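Local atomic coordinates of acyl-coenzyme A oxidase 1 (Yarrowia lipolytica, PDB entry 5Y9D), a protein that catalyses the FAD-dependent oxidation of saturated acyl-CoAs to (2E)-enoyl-CoAs, passing the electrons to oxygen to give hydrogen peroxide in peroxisomal fatty acid beta-oxidation. Residues T126-S138 with G155-A167. Residues are numbered along the deposited sequence; the frame is centred on the assembly and turned at random.
With FAD (flavin-adenine dinucleotide), chain C.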
ATOM      1  N   THR A 126      13.380  13.839   6.450  1.00 26.41           N
ATOM      2  CA  THR A 126      13.475  14.421   5.121  1.00 25.95           C
ATOM      3  C   THR A 126      13.842  15.911   5.141  1.00 27.54           C
ATOM      4  O   THR A 126      14.668  16.380   4.314  1.00 23.84           O
ATOM      5  CB  THR A 126      12.157  14.252   4.389  1.00 25.81           C
ATOM      6  OG1 THR A 126      11.846  12.871   4.343  1.00 27.89           O
ATOM      7  CG2 THR A 126      12.235  14.782   2.970  1.00 25.96           C
ATOM      8  N   ARG A 127      13.226  16.648   6.076  1.00 26.85           N
ATOM      9  CA  ARG A 127      13.386  18.093   6.114  1.00 28.10           C
ATOM     10  C   ARG A 127      14.811  18.484   6.519  1.00 28.40           C
ATOM     11  O   ARG A 127      15.331  19.518   6.135  1.00 30.00           O
ATOM     12  CB  ARG A 127      12.359  18.745   7.037  1.00 28.79           C
ATOM     13  CG  ARG A 127      12.309  20.265   6.895  1.00 28.96           C
ATOM     14  CD  ARG A 127      10.892  20.757   6.982  1.00 28.74           C
ATOM     15  NE  ARG A 127      10.792  22.202   7.043  1.00 28.36           N
ATOM     16  CZ  ARG A 127       9.828  22.870   7.684  1.00 29.81           C
ATOM     17  NH1 ARG A 127       8.859  22.238   8.361  1.00 27.62           N
ATOM     18  NH2 ARG A 127       9.831  24.196   7.648  1.00 30.21           N
ATOM     19  N   LEU A 128      15.452  17.641   7.283  1.00 28.24           N
ATOM     20  CA  LEU A 128      16.836  17.857   7.596  1.00 28.95           C
ATOM     21  C   LEU A 128      17.694  17.419   6.417  1.00 27.46           C
ATOM     22  O   LEU A 128      18.691  18.029   6.056  1.00 25.83           O
ATOM     23  CB  LEU A 128      17.179  17.035   8.825  1.00 30.27           C
ATOM     24  CG  LEU A 128      18.584  17.181   9.362  1.00 32.30           C
ATOM     25  CD1 LEU A 128      18.908  18.639   9.590  1.00 34.28           C
ATOM     26  CD2 LEU A 128      18.673  16.395  10.655  1.00 34.29           C
ATOM     27  N   SER A 129      17.281  16.325   5.831  1.00 28.06           N
ATOM     28  CA  SER A 129      18.080  15.613   4.880  1.00 29.33           C
ATOM     29  C   SER A 129      18.311  16.427   3.591  1.00 29.03           C
ATOM     30  O   SER A 129      19.418  16.455   3.088  1.00 31.81           O
ATOM     31  CB  SER A 129      17.396  14.278   4.620  1.00 31.34           C
ATOM     32  OG  SER A 129      18.078  13.530   3.672  1.00 37.49           O
ATOM     33  N   ILE A 130      17.301  17.138   3.094  1.00 26.50           N
ATOM     34  CA  ILE A 130      17.470  17.925   1.875  1.00 26.62           C
ATOM     35  C   ILE A 130      18.623  18.950   1.923  1.00 26.57           C
ATOM     36  O   ILE A 130      19.146  19.368   0.888  1.00 25.23           O
ATOM     37  CB  ILE A 130      16.156  18.629   1.431  1.00 27.71           C
ATOM     38  CG1 ILE A 130      15.633  19.562   2.540  1.00 28.48           C
ATOM     39  CG2 ILE A 130      15.079  17.605   1.003  1.00 27.86           C
ATOM     40  CD1 ILE A 130      16.151  20.976   2.413  1.00 28.92           C
ATOM     41  N   HIS A 131      19.012  19.367   3.106  1.00 26.72           N
ATOM     42  CA  HIS A 131      20.106  20.319   3.221  1.00 28.58           C
ATOM     43  C   HIS A 131      21.393  19.605   3.446  1.00 29.60           C
ATOM     44  O   HIS A 131      22.369  19.748   2.705  1.00 31.70           O
ATOM     45  CB  HIS A 131      19.886  21.251   4.400  1.00 28.93           C
ATOM     46  CG  HIS A 131      21.129  21.913   4.851  1.00 28.85           C
ATOM     47  ND1 HIS A 131      21.620  23.044   4.244  1.00 30.64           N
ATOM     48  CD2 HIS A 131      21.998  21.603   5.836  1.00 28.64           C
ATOM     49  CE1 HIS A 131      22.735  23.410   4.839  1.00 30.00           C
ATOM     50  NE2 HIS A 131      22.986  22.553   5.812  1.00 30.31           N
ATOM     51  N   ASN A 132      21.381  18.807   4.497  1.00 32.49           N
ATOM     52  CA  ASN A 132      22.579  18.202   5.031  1.00 31.18           C
ATOM     53  C   ASN A 132      23.006  16.989   4.208  1.00 32.77           C
ATOM     54  O   ASN A 132      24.179  16.746   4.099  1.00 35.12           O
ATOM     55  CB  ASN A 132      22.335  17.904   6.496  1.00 32.91           C
ATOM     56  CG  ASN A 132      22.991  16.658   6.953  1.00 34.48           C
ATOM     57  OD1 ASN A 132      22.362  15.617   7.044  1.00 37.29           O
ATOM     58  ND2 ASN A 132      24.257  16.753   7.255  1.00 37.40           N
ATOM     59  N   ASN A 133      22.071  16.280   3.580  1.00 33.85           N
ATOM     60  CA  ASN A 133      22.390  15.178   2.618  1.00 37.40           C
ATOM     61  C   ASN A 133      22.451  15.700   1.172  1.00 34.48           C
ATOM     62  O   ASN A 133      23.504  15.707   0.567  1.00 38.50           O
ATOM     63  CB  ASN A 133      21.384  13.982   2.763  1.00 39.84           C
ATOM     64  CG  ASN A 133      21.495  12.921   1.642  1.00 46.46           C
ATOM     65  OD1 ASN A 133      22.573  12.386   1.377  1.00 54.63           O
ATOM     66  ND2 ASN A 133      20.352  12.570   1.024  1.00 48.34           N
ATOM     67  N   LEU A 134      21.335  16.173   0.630  1.00 32.51           N
ATOM     68  CA  LEU A 134      21.273  16.530  -0.785  1.00 30.44           C
ATOM     69  C   LEU A 134      22.012  17.802  -1.148  1.00 28.97           C
ATOM     70  O   LEU A 134      22.800  17.803  -2.070  1.00 28.71           O
ATOM     71  CB  LEU A 134      19.830  16.634  -1.229  1.00 31.56           C
ATOM     72  CG  LEU A 134      19.100  15.288  -1.177  1.00 32.46           C
ATOM     73  CD1 LEU A 134      17.646  15.440  -1.589  1.00 34.14           C
ATOM     74  CD2 LEU A 134      19.800  14.291  -2.075  1.00 31.66           C
ATOM     75  N   PHE A 135      21.786  18.873  -0.402  1.00 27.35           N
ATOM     76  CA  PHE A 135      22.354  20.143  -0.765  1.00 27.30           C
ATOM     77  C   PHE A 135      23.851  20.169  -0.488  1.00 27.76           C
ATOM     78  O   PHE A 135      24.645  20.557  -1.351  1.00 26.48           O
ATOM     79  CB  PHE A 135      21.650  21.312  -0.061  1.00 27.20           C
ATOM     80  CG  PHE A 135      22.386  22.580  -0.190  1.00 26.58           C
ATOM     81  CD1 PHE A 135      22.222  23.361  -1.302  1.00 26.41           C
ATOM     82  CD2 PHE A 135      23.342  22.930   0.737  1.00 28.31           C
ATOM     83  CE1 PHE A 135      22.941  24.523  -1.461  1.00 27.54           C
ATOM     84  CE2 PHE A 135      24.087  24.093   0.581  1.00 28.90           C
ATOM     85  CZ  PHE A 135      23.873  24.895  -0.522  1.00 28.61           C
ATOM     86  N   ILE A 136      24.223  19.758   0.716  1.00 29.64           N
ATOM     87  CA  ILE A 136      25.623  19.776   1.139  1.00 29.83           C
ATOM     88  C   ILE A 136      26.434  18.782   0.354  1.00 30.81           C
ATOM     89  O   ILE A 136      27.568  19.090  -0.049  1.00 31.99           O
ATOM     90  CB  ILE A 136      25.739  19.504   2.647  1.00 30.25           C
ATOM     91  CG1 ILE A 136      25.349  20.772   3.401  1.00 29.26           C
ATOM     92  CG2 ILE A 136      27.138  19.018   3.056  1.00 30.47           C
ATOM     93  CD1 ILE A 136      26.271  21.935   3.164  1.00 28.75           C
ATOM     94  N   GLY A 137      25.848  17.609   0.116  1.00 30.99           N
ATOM     95  CA  GLY A 137      26.540  16.532  -0.603  1.00 31.93           C
ATOM     96  C   GLY A 137      26.874  16.950  -2.019  1.00 32.94           C
ATOM     97  O   GLY A 137      27.921  16.572  -2.553  1.00 33.36           O
ATOM     98  N   SER A 138      25.979  17.746  -2.613  1.00 31.78           N
ATOM     99  CA  SER A 138      26.184  18.250  -3.951  1.00 32.65           C
ATOM    100  C   SER A 138      27.291  19.289  -3.981  1.00 33.27           C
ATOM    101  O   SER A 138      28.044  19.308  -4.919  1.00 36.44           O
ATOM    102  CB  SER A 138      24.895  18.814  -4.571  1.00 33.98           C
ATOM    103  OG  SER A 138      23.826  17.872  -4.517  1.00 35.16           O
ATOM    104  N   GLY A 155      28.009  29.769   6.087  1.00 30.74           N
ATOM    105  CA  GLY A 155      27.057  29.181   7.035  1.00 27.87           C
ATOM    106  C   GLY A 155      26.458  27.853   6.607  1.00 28.64           C
ATOM    107  O   GLY A 155      25.673  27.268   7.342  1.00 28.72           O
ATOM    108  N   ALA A 156      26.833  27.359   5.429  1.00 27.54           N
ATOM    109  CA  ALA A 156      26.164  26.227   4.816  1.00 26.28           C
ATOM    110  C   ALA A 156      26.157  24.974   5.653  1.00 26.68           C
ATOM    111  O   ALA A 156      25.079  24.444   5.946  1.00 24.85           O
ATOM    112  CB  ALA A 156      26.778  25.933   3.459  1.00 27.58           C
ATOM    113  N   VAL A 157      27.339  24.487   6.036  1.00 28.30           N
ATOM    114  CA  VAL A 157      27.440  23.320   6.942  1.00 30.82           C
ATOM    115  C   VAL A 157      26.807  23.601   8.327  1.00 32.84           C
ATOM    116  O   VAL A 157      25.920  22.859   8.763  1.00 35.57           O
ATOM    117  CB  VAL A 157      28.894  22.816   7.116  1.00 32.83           C
ATOM    118  CG1 VAL A 157      28.952  21.621   8.044  1.00 33.13           C
ATOM    119  CG2 VAL A 157      29.489  22.402   5.780  1.00 35.78           C
ATOM    120  N   ALA A 158      27.186  24.698   8.982  1.00 31.36           N
ATOM    121  CA  ALA A 158      26.604  25.033  10.306  1.00 34.45           C
ATOM    122  C   ALA A 158      25.062  25.350  10.367  1.00 31.99           C
ATOM    123  O   ALA A 158      24.474  25.387  11.445  1.00 28.91           O
ATOM    124  CB  ALA A 158      27.395  26.183  10.926  1.00 34.89           C
ATOM    125  N   VAL A 159      24.442  25.585   9.213  1.00 31.60           N
ATOM    126  CA  VAL A 159      23.055  26.045   9.105  1.00 30.59           C
ATOM    127  C   VAL A 159      22.829  27.347   9.887  1.00 32.57           C
ATOM    128  O   VAL A 159      21.914  27.482  10.683  1.00 34.06           O
ATOM    129  CB  VAL A 159      22.074  24.923   9.468  1.00 32.32           C
ATOM    130  CG1 VAL A 159      20.746  25.188   8.838  1.00 34.43           C
ATOM    131  CG2 VAL A 159      22.534  23.601   8.890  1.00 34.19           C
ATOM    132  N   LYS A 160      23.722  28.288   9.668  1.00 36.59           N
ATOM    133  CA  LYS A 160      23.609  29.590  10.257  1.00 35.46           C
ATOM    134  C   LYS A 160      23.373  30.607   9.173  1.00 34.80           C
ATOM    135  O   LYS A 160      24.221  30.850   8.340  1.00 35.31           O
ATOM    136  CB  LYS A 160      24.887  29.913  11.009  1.00 38.10           C
ATOM    137  CG  LYS A 160      25.259  28.881  12.049  1.00 38.35           C
ATOM    138  CD  LYS A 160      25.722  29.537  13.331  1.00 39.34           C
ATOM    139  CE  LYS A 160      26.045  28.512  14.399  1.00 42.53           C
ATOM    140  NZ  LYS A 160      25.730  28.967  15.781  1.00 41.37           N
ATOM    141  N   GLN A 161      22.195  31.196   9.198  1.00 35.65           N
ATOM    142  CA  GLN A 161      21.802  32.196   8.239  1.00 33.54           C
ATOM    143  C   GLN A 161      21.716  31.564   6.873  1.00 31.22           C
ATOM    144  O   GLN A 161      21.763  32.237   5.877  1.00 30.97           O
ATOM    145  CB  GLN A 161      22.803  33.335   8.233  1.00 35.02           C
ATOM    146  CG  GLN A 161      22.992  33.979   9.584  1.00 37.88           C
ATOM    147  CD  GLN A 161      23.267  35.455   9.501  1.00 40.24           C
ATOM    148  OE1 GLN A 161      22.990  36.092   8.507  1.00 41.98           O
ATOM    149  NE2 GLN A 161      23.815  36.001  10.557  1.00 44.19           N
ATOM    150  N   PHE A 162      21.641  30.249   6.838  1.00 30.86           N
ATOM    151  CA  PHE A 162      21.706  29.521   5.603  1.00 30.93           C
ATOM    152  C   PHE A 162      20.925  28.221   5.696  1.00 28.90           C
ATOM    153  O   PHE A 162      21.197  27.419   6.557  1.00 26.96           O
ATOM    154  CB  PHE A 162      23.171  29.222   5.342  1.00 32.77           C
ATOM    155  CG  PHE A 162      23.472  28.852   3.942  1.00 34.17           C
ATOM    156  CD1 PHE A 162      23.070  27.637   3.442  1.00 34.03           C
ATOM    157  CD2 PHE A 162      24.166  29.707   3.127  1.00 35.07           C
ATOM    158  CE1 PHE A 162      23.348  27.289   2.152  1.00 35.62           C
ATOM    159  CE2 PHE A 162      24.453  29.358   1.834  1.00 35.33           C
ATOM    160  CZ  PHE A 162      24.044  28.150   1.347  1.00 32.47           C
ATOM    161  N   TYR A 163      19.977  28.004   4.802  1.00 25.41           N
ATOM    162  CA  TYR A 163      19.361  26.703   4.664  1.00 25.24           C
ATOM    163  C   TYR A 163      19.280  26.281   3.212  1.00 23.18           C
ATOM    164  O   TYR A 163      18.779  27.003   2.400  1.00 26.68           O
ATOM    165  CB  TYR A 163      17.993  26.643   5.337  1.00 26.94           C
ATOM    166  CG  TYR A 163      17.668  25.260   5.807  1.00 26.51           C
ATOM    167  CD1 TYR A 163      18.072  24.829   7.039  1.00 29.14           C
ATOM    168  CD2 TYR A 163      16.991  24.377   5.002  1.00 25.47           C
ATOM    169  CE1 TYR A 163      17.805  23.561   7.468  1.00 30.28           C
ATOM    170  CE2 TYR A 163      16.718  23.104   5.420  1.00 26.86           C
ATOM    171  CZ  TYR A 163      17.128  22.706   6.648  1.00 30.57           C
ATOM    172  OH  TYR A 163      16.873  21.446   7.079  1.00 34.95           O
ATOM    173  N   GLY A 164      19.737  25.088   2.897  1.00 21.40           N
ATOM    174  CA  GLY A 164      19.901  24.694   1.532  1.00 22.15           C
ATOM    175  C   GLY A 164      18.782  23.790   1.098  1.00 23.37           C
ATOM    176  O   GLY A 164      18.070  23.234   1.932  1.00 24.76           O
ATOM    177  N   CYS A 165      18.613  23.651  -0.209  1.00 22.75           N
ATOM    178  CA  CYS A 165      17.703  22.643  -0.772  1.00 23.35           C
ATOM    179  C   CYS A 165      18.220  22.193  -2.144  1.00 23.18           C
ATOM    180  O   CYS A 165      19.248  22.678  -2.620  1.00 24.08           O
ATOM    181  CB  CYS A 165      16.288  23.194  -0.881  1.00 22.20           C
ATOM    182  SG  CYS A 165      16.112  24.446  -2.184  1.00 25.20           S
ATOM    183  N   PHE A 166      17.497  21.296  -2.793  1.00 23.22           N
ATOM    184  CA  PHE A 166      18.024  20.539  -3.934  1.00 24.29           C
ATOM    185  C   PHE A 166      17.008  20.587  -5.049  1.00 21.57           C
ATOM    186  O   PHE A 166      16.024  19.901  -5.013  1.00 21.74           O
ATOM    187  CB  PHE A 166      18.290  19.103  -3.454  1.00 26.69           C
ATOM    188  CG  PHE A 166      18.863  18.169  -4.495  1.00 28.14           C
ATOM    189  CD1 PHE A 166      20.221  17.959  -4.576  1.00 29.28           C
ATOM    190  CD2 PHE A 166      18.033  17.416  -5.306  1.00 31.65           C
ATOM    191  CE1 PHE A 166      20.750  17.068  -5.481  1.00 29.11           C
ATOM    192  CE2 PHE A 166      18.558  16.498  -6.211  1.00 31.11           C
ATOM    193  CZ  PHE A 166      19.913  16.338  -6.298  1.00 30.11           C
ATOM    194  N   ALA A 167      17.230  21.435  -6.031  1.00 21.95           N
ATOM    195  CA  ALA A 167      16.206  21.719  -7.042  1.00 21.38           C
ATOM    196  C   ALA A 167      16.527  21.069  -8.364  1.00 21.76           C
ATOM    197  O   ALA A 167      16.983  21.717  -9.289  1.00 22.81           O
ATOM    198  CB  ALA A 167      16.025  23.224  -7.196  1.00 21.04           C
TER
HETATM  199  PA  FAD C 701       8.370  10.082 -14.382  1.00 27.47           P
HETATM  200  O1A FAD C 701       7.524  11.064 -15.065  1.00 28.93           O
HETATM  201  O2A FAD C 701       9.781   9.905 -14.738  1.00 31.36           O
HETATM  202  O5B FAD C 701       7.668   8.687 -14.505  1.00 26.96           O
HETATM  203  C5B FAD C 701       6.268   8.486 -14.489  1.00 27.38           C
HETATM  204  C4B FAD C 701       5.955   7.006 -14.632  1.00 28.49           C
HETATM  205  O4B FAD C 701       6.368   6.548 -15.907  1.00 28.79           O
HETATM  206  C3B FAD C 701       6.709   6.175 -13.626  1.00 29.91           C
HETATM  207  O3B FAD C 701       5.860   5.169 -13.114  1.00 34.55           O
HETATM  208  C2B FAD C 701       7.802   5.500 -14.399  1.00 28.02           C
HETATM  209  O2B FAD C 701       8.028   4.208 -13.880  1.00 26.24           O
HETATM  210  C1B FAD C 701       7.253   5.452 -15.801  1.00 27.16           C
HETATM  211  N9A FAD C 701       8.363   5.598 -16.748  1.00 26.99           N
HETATM  212  C8A FAD C 701       9.131   6.669 -16.895  1.00 26.78           C
HETATM  213  N7A FAD C 701      10.054   6.468 -17.835  1.00 26.95           N
HETATM  214  C5A FAD C 701       9.885   5.236 -18.311  1.00 28.95           C
HETATM  215  C6A FAD C 701      10.527   4.376 -19.325  1.00 28.70           C
HETATM  216  N6A FAD C 701      11.566   4.804 -20.049  1.00 27.76           N
HETATM  217  N1A FAD C 701      10.035   3.154 -19.506  1.00 28.17           N
HETATM  218  C2A FAD C 701       9.008   2.712 -18.802  1.00 27.08           C
HETATM  219  N3A FAD C 701       8.381   3.421 -17.870  1.00 27.64           N
HETATM  220  C4A FAD C 701       8.767   4.668 -17.583  1.00 27.45           C
HETATM  221  N1  FAD C 701      12.965  16.075  -6.390  1.00 22.26           N
HETATM  222  C2  FAD C 701      13.978  16.881  -6.083  1.00 23.09           C
HETATM  223  O2  FAD C 701      14.762  17.197  -6.967  1.00 25.96           O
HETATM  224  N3  FAD C 701      14.170  17.357  -4.863  1.00 23.13           N
HETATM  225  C4  FAD C 701      13.373  17.062  -3.856  1.00 22.34           C
HETATM  226  O4  FAD C 701      13.561  17.512  -2.737  1.00 19.68           O
HETATM  227  C4X FAD C 701      12.239  16.179  -4.106  1.00 22.67           C
HETATM  228  N5  FAD C 701      11.403  15.845  -3.137  1.00 22.03           N
HETATM  229  C5X FAD C 701      10.374  15.053  -3.395  1.00 25.35           C
HETATM  230  C6  FAD C 701       9.519  14.750  -2.375  1.00 24.19           C
HETATM  231  C7  FAD C 701       8.450  13.942  -2.601  1.00 24.60           C
HETATM  232  C7M FAD C 701       7.546  13.610  -1.454  1.00 25.75           C
HETATM  233  C8  FAD C 701       8.228  13.396  -3.957  1.00 24.94           C
HETATM  234  C8M FAD C 701       7.072  12.500  -4.261  1.00 25.26           C
HETATM  235  C9  FAD C 701       9.083  13.701  -4.979  1.00 24.71           C
HETATM  236  C9A FAD C 701      10.147  14.520  -4.747  1.00 25.28           C
HETATM  237  N10 FAD C 701      11.023  14.850  -5.778  1.00 25.05           N
HETATM  238  C10 FAD C 701      12.080  15.691  -5.473  1.00 23.34           C
HETATM  239  C1' FAD C 701      10.837  14.353  -7.135  1.00 26.85           C
HETATM  240  C2' FAD C 701      11.042  12.851  -7.247  1.00 26.89           C
HETATM  241  O2' FAD C 701      12.419  12.542  -7.300  1.00 24.79           O
HETATM  242  C3' FAD C 701      10.351  12.360  -8.496  1.00 28.28           C
HETATM  243  O3' FAD C 701       9.024  12.036  -8.137  1.00 31.86           O
HETATM  244  C4' FAD C 701      10.961  11.105  -9.065  1.00 31.24           C
HETATM  245  O4' FAD C 701      12.230  11.389  -9.634  1.00 35.09           O
HETATM  246  C5' FAD C 701      10.042  10.504 -10.116  1.00 34.14           C
HETATM  247  O5' FAD C 701       9.971  11.372 -11.221  1.00 32.39           O
HETATM  248  P   FAD C 701       8.664  11.628 -12.053  1.00 30.67           P
HETATM  249  O1P FAD C 701       7.523  11.805 -11.180  1.00 32.65           O
HETATM  250  O2P FAD C 701       9.050  12.678 -12.997  1.00 32.64           O
HETATM  251  O3P FAD C 701       8.354  10.289 -12.819  1.00 31.55           O
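His131 and Phe135, one turn apart on helix 122-142, grip Gly164 where the helical N-terminal part of the acyl-CoA oxidase fold meets the start of its beta-domain at strand 166-167. Packing is tight here: Gly164 CA lies over one face of the Phe135 ring, 3.9 Å from its centroid in a CH-pi contact, and a CB on Gly164 would run into that ring. With CG anti to the backbone N (chi1 160°), the His131 ring is set between Gly164 on one limb of the bend and Ala156 and Val159 on the other, and its ND1 accepts a bent hydrogen bond (N-H...N 141°) from Gly164 N at 3.1 Å, the donor tilted 25° out of the ring plane. His131 CB meanwhile rests over the Tyr163 ring, whose OH donates to Arg127 O at 2.6 Å. Replacing His131 by an alanine is likely to leave Gly164 N without this acceptor and open a gap beside Val159 and Ala156. The contact is looser at the partly exposed Val157, whose CG2 is met by Ile136 CD1 at 4.2 Å; Phe694 of the second subunit packs on Val159. At the flavin end, Leu134 CB touches Phe166 CD1, while Ser138 OG, hydrogen-bonded to Leu134 O, sits at the edge of the Phe166 ring. The backbone O of Phe166 accepts a hydrogen bond from flavin N3 at 3.2 Å.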